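Local coordinates for protein putative isochorismatase (Streptomyces avermitilis, PDB 3KL2) that is of unproven function but probably acts as a hydrolase of the isochorismatase-like family, related to the cysteine hydrolases, at residues H45-D50 against A187-E192. Numbering follows the deposited sequence.
Sequences HGAVAD and AATSQE
Val48 and Ala47, near the N-terminal end of helix 45-55, meet Ala188 and Thr189 in the loop that leads from strand 178-187 into helix 191-205, a strand-to-helix connection at the C-terminal end of an inner strand of the parallel alpha/beta sheet of the isochorismatase domain. No conventional hydrogen bond joins the two segments; their polar contacts are CA-H...O interactions that run in both directions. Thr189 CA lies 3.1 Å from Ala47 O, with an angle of 147° at the hydrogen, and Val48 CA approaches Ala188 O at 3.6 Å. Ala47 O also sits 3.3 Å from Thr189 O, a pair of acceptors that would be expected to repel weakly.

Side-chain packing adds to these backbone contacts. Val48 CG1 stands anti to its own carbonyl carbon (chi1 -65°), a methyl packed against the carbonyl oxygen of Ala188 at 3.6 Å, while the same side chain also packs on Leu160 and Phe159, and Val48 is buried. At the end of the loop, Ser190 is the N-cap of helix 191-205, its OG hydrogen-bonded to Glu193 N. At the more exposed Ala47 and Thr189, the methyl groups touch, CB to CG2, at 3.9 Å.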
ATOM      1  N   HIS A  45      30.331   7.678  -1.241  1.00 21.08           N
ATOM      2  CA  HIS A  45      31.030   7.513   0.026  1.00 20.26           C
ATOM      3  C   HIS A  45      31.617   8.828   0.536  1.00 20.11           C
ATOM      4  O   HIS A  45      31.646   9.044   1.750  1.00 20.04           O
ATOM      5  CB  HIS A  45      32.148   6.480  -0.105  1.00 19.63           C
ATOM      6  CG  HIS A  45      33.036   6.406   1.101  1.00 18.86           C
ATOM      7  ND1 HIS A  45      32.600   5.904   2.314  1.00 18.09           N
ATOM      8  CD2 HIS A  45      34.330   6.773   1.282  1.00 16.37           C
ATOM      9  CE1 HIS A  45      33.593   5.959   3.190  1.00 18.08           C
ATOM     10  NE2 HIS A  45      34.653   6.480   2.590  1.00 18.08           N
ATOM     11  N   GLY A  46      32.118   9.667  -0.374  1.00 19.64           N
ATOM     12  CA  GLY A  46      32.688  10.973   0.014  1.00 20.23           C
ATOM     13  C   GLY A  46      31.679  11.807   0.797  1.00 20.41           C
ATOM     14  O   GLY A  46      31.997  12.433   1.805  1.00 19.60           O
ATOM     15  N   ALA A  47      30.436  11.761   0.344  1.00 21.25           N
ATOM     16  CA  ALA A  47      29.351  12.549   0.948  1.00 22.08           C
ATOM     17  C   ALA A  47      28.911  12.078   2.356  1.00 21.75           C
ATOM     18  O   ALA A  47      28.312  12.842   3.081  1.00 22.53           O
ATOM     19  CB  ALA A  47      28.137  12.596  -0.018  1.00 21.95           C
ATOM     20  N   VAL A  48      29.232  10.854   2.752  1.00 21.38           N
ATOM     21  CA  VAL A  48      28.766  10.326   4.043  1.00 21.21           C
ATOM     22  C   VAL A  48      29.898   9.978   5.000  1.00 21.57           C
ATOM     23  O   VAL A  48      29.654   9.542   6.139  1.00 21.15           O
ATOM     24  CB  VAL A  48      27.853   9.049   3.884  1.00 21.34           C
ATOM     25  CG1 VAL A  48      26.522   9.377   3.151  1.00 19.94           C
ATOM     26  CG2 VAL A  48      28.619   7.895   3.229  1.00 18.86           C
ATOM     27  N   ALA A  49      31.122  10.175   4.520  1.00 22.23           N
ATOM     28  CA  ALA A  49      32.330   9.834   5.229  1.00 22.69           C
ATOM     29  C   ALA A  49      32.388  10.551   6.577  1.00 23.36           C
ATOM     30  O   ALA A  49      32.617   9.887   7.605  1.00 23.20           O
ATOM     31  CB  ALA A  49      33.578  10.173   4.363  1.00 21.94           C
ATOM     32  N   ASP A  50      32.170  11.876   6.595  1.00 23.72           N
ATOM     33  CA  ASP A  50      32.346  12.621   7.863  1.00 24.28           C
ATOM     34  C   ASP A  50      31.410  12.035   8.918  1.00 24.02           C
ATOM     35  O   ASP A  50      31.835  11.742  10.046  1.00 23.68           O
ATOM     36  CB  ASP A  50      32.158  14.155   7.736  1.00 24.39           C
ATOM     37  N   ALA A 187      23.700   7.237   9.048  1.00 17.32           N
ATOM     38  CA  ALA A 187      24.520   8.327   8.547  1.00 17.69           C
ATOM     39  C   ALA A 187      23.827   9.068   7.409  1.00 18.31           C
ATOM     40  O   ALA A 187      22.921   8.539   6.759  1.00 17.23           O
ATOM     41  CB  ALA A 187      25.936   7.828   8.103  1.00 17.36           C
ATOM     42  N   ALA A 188      24.270  10.309   7.200  1.00 18.83           N
ATOM     43  CA  ALA A 188      23.717  11.191   6.215  1.00 19.37           C
ATOM     44  C   ALA A 188      24.842  11.933   5.533  1.00 20.08           C
ATOM     45  O   ALA A 188      26.014  11.722   5.832  1.00 18.91           O
ATOM     46  CB  ALA A 188      22.799  12.179   6.881  1.00 20.14           C
ATOM     47  N   THR A 189      24.469  12.823   4.624  1.00 20.71           N
ATOM     48  CA  THR A 189      25.438  13.563   3.872  1.00 21.70           C
ATOM     49  C   THR A 189      25.887  14.823   4.635  1.00 22.36           C
ATOM     50  O   THR A 189      26.756  15.535   4.181  1.00 22.47           O
ATOM     51  CB  THR A 189      24.861  13.941   2.478  1.00 22.22           C
ATOM     52  OG1 THR A 189      23.631  14.659   2.644  1.00 23.70           O
ATOM     53  CG2 THR A 189      24.590  12.700   1.647  1.00 19.91           C
ATOM     54  N   SER A 190      25.269  15.109   5.777  1.00 22.63           N
ATOM     55  CA  SER A 190      25.617  16.274   6.562  1.00 23.24           C
ATOM     56  C   SER A 190      25.338  15.972   8.012  1.00 23.05           C
ATOM     57  O   SER A 190      24.330  15.383   8.335  1.00 21.99           O
ATOM     58  CB  SER A 190      24.836  17.519   6.102  1.00 23.76           C
ATOM     59  OG  SER A 190      24.359  18.290   7.204  1.00 25.14           O
ATOM     60  N   GLN A 191      26.253  16.383   8.874  1.00 23.55           N
ATOM     61  CA  GLN A 191      26.093  16.223  10.315  1.00 24.51           C
ATOM     62  C   GLN A 191      24.851  16.994  10.757  1.00 24.68           C
ATOM     63  O   GLN A 191      24.077  16.497  11.589  1.00 24.53           O
ATOM     64  CB  GLN A 191      27.342  16.745  11.069  1.00 24.42           C
ATOM     65  CG  GLN A 191      27.382  16.391  12.558  1.00 25.99           C
ATOM     66  CD  GLN A 191      27.635  14.897  12.813  1.00 29.58           C
ATOM     67  OE1 GLN A 191      27.105  14.295  13.777  1.00 29.58           O
ATOM     68  NE2 GLN A 191      28.422  14.286  11.930  1.00 30.28           N
ATOM     69  N   GLU A 192      24.675  18.193  10.187  1.00 24.65           N
ATOM     70  CA  GLU A 192      23.551  19.045  10.520  1.00 25.50           C
ATOM     71  C   GLU A 192      22.234  18.320  10.133  1.00 25.84           C
ATOM     72  O   GLU A 192      21.360  18.149  10.979  1.00 25.79           O
ATOM     73  CB  GLU A 192      23.695  20.456   9.883  1.00 25.20           C
TER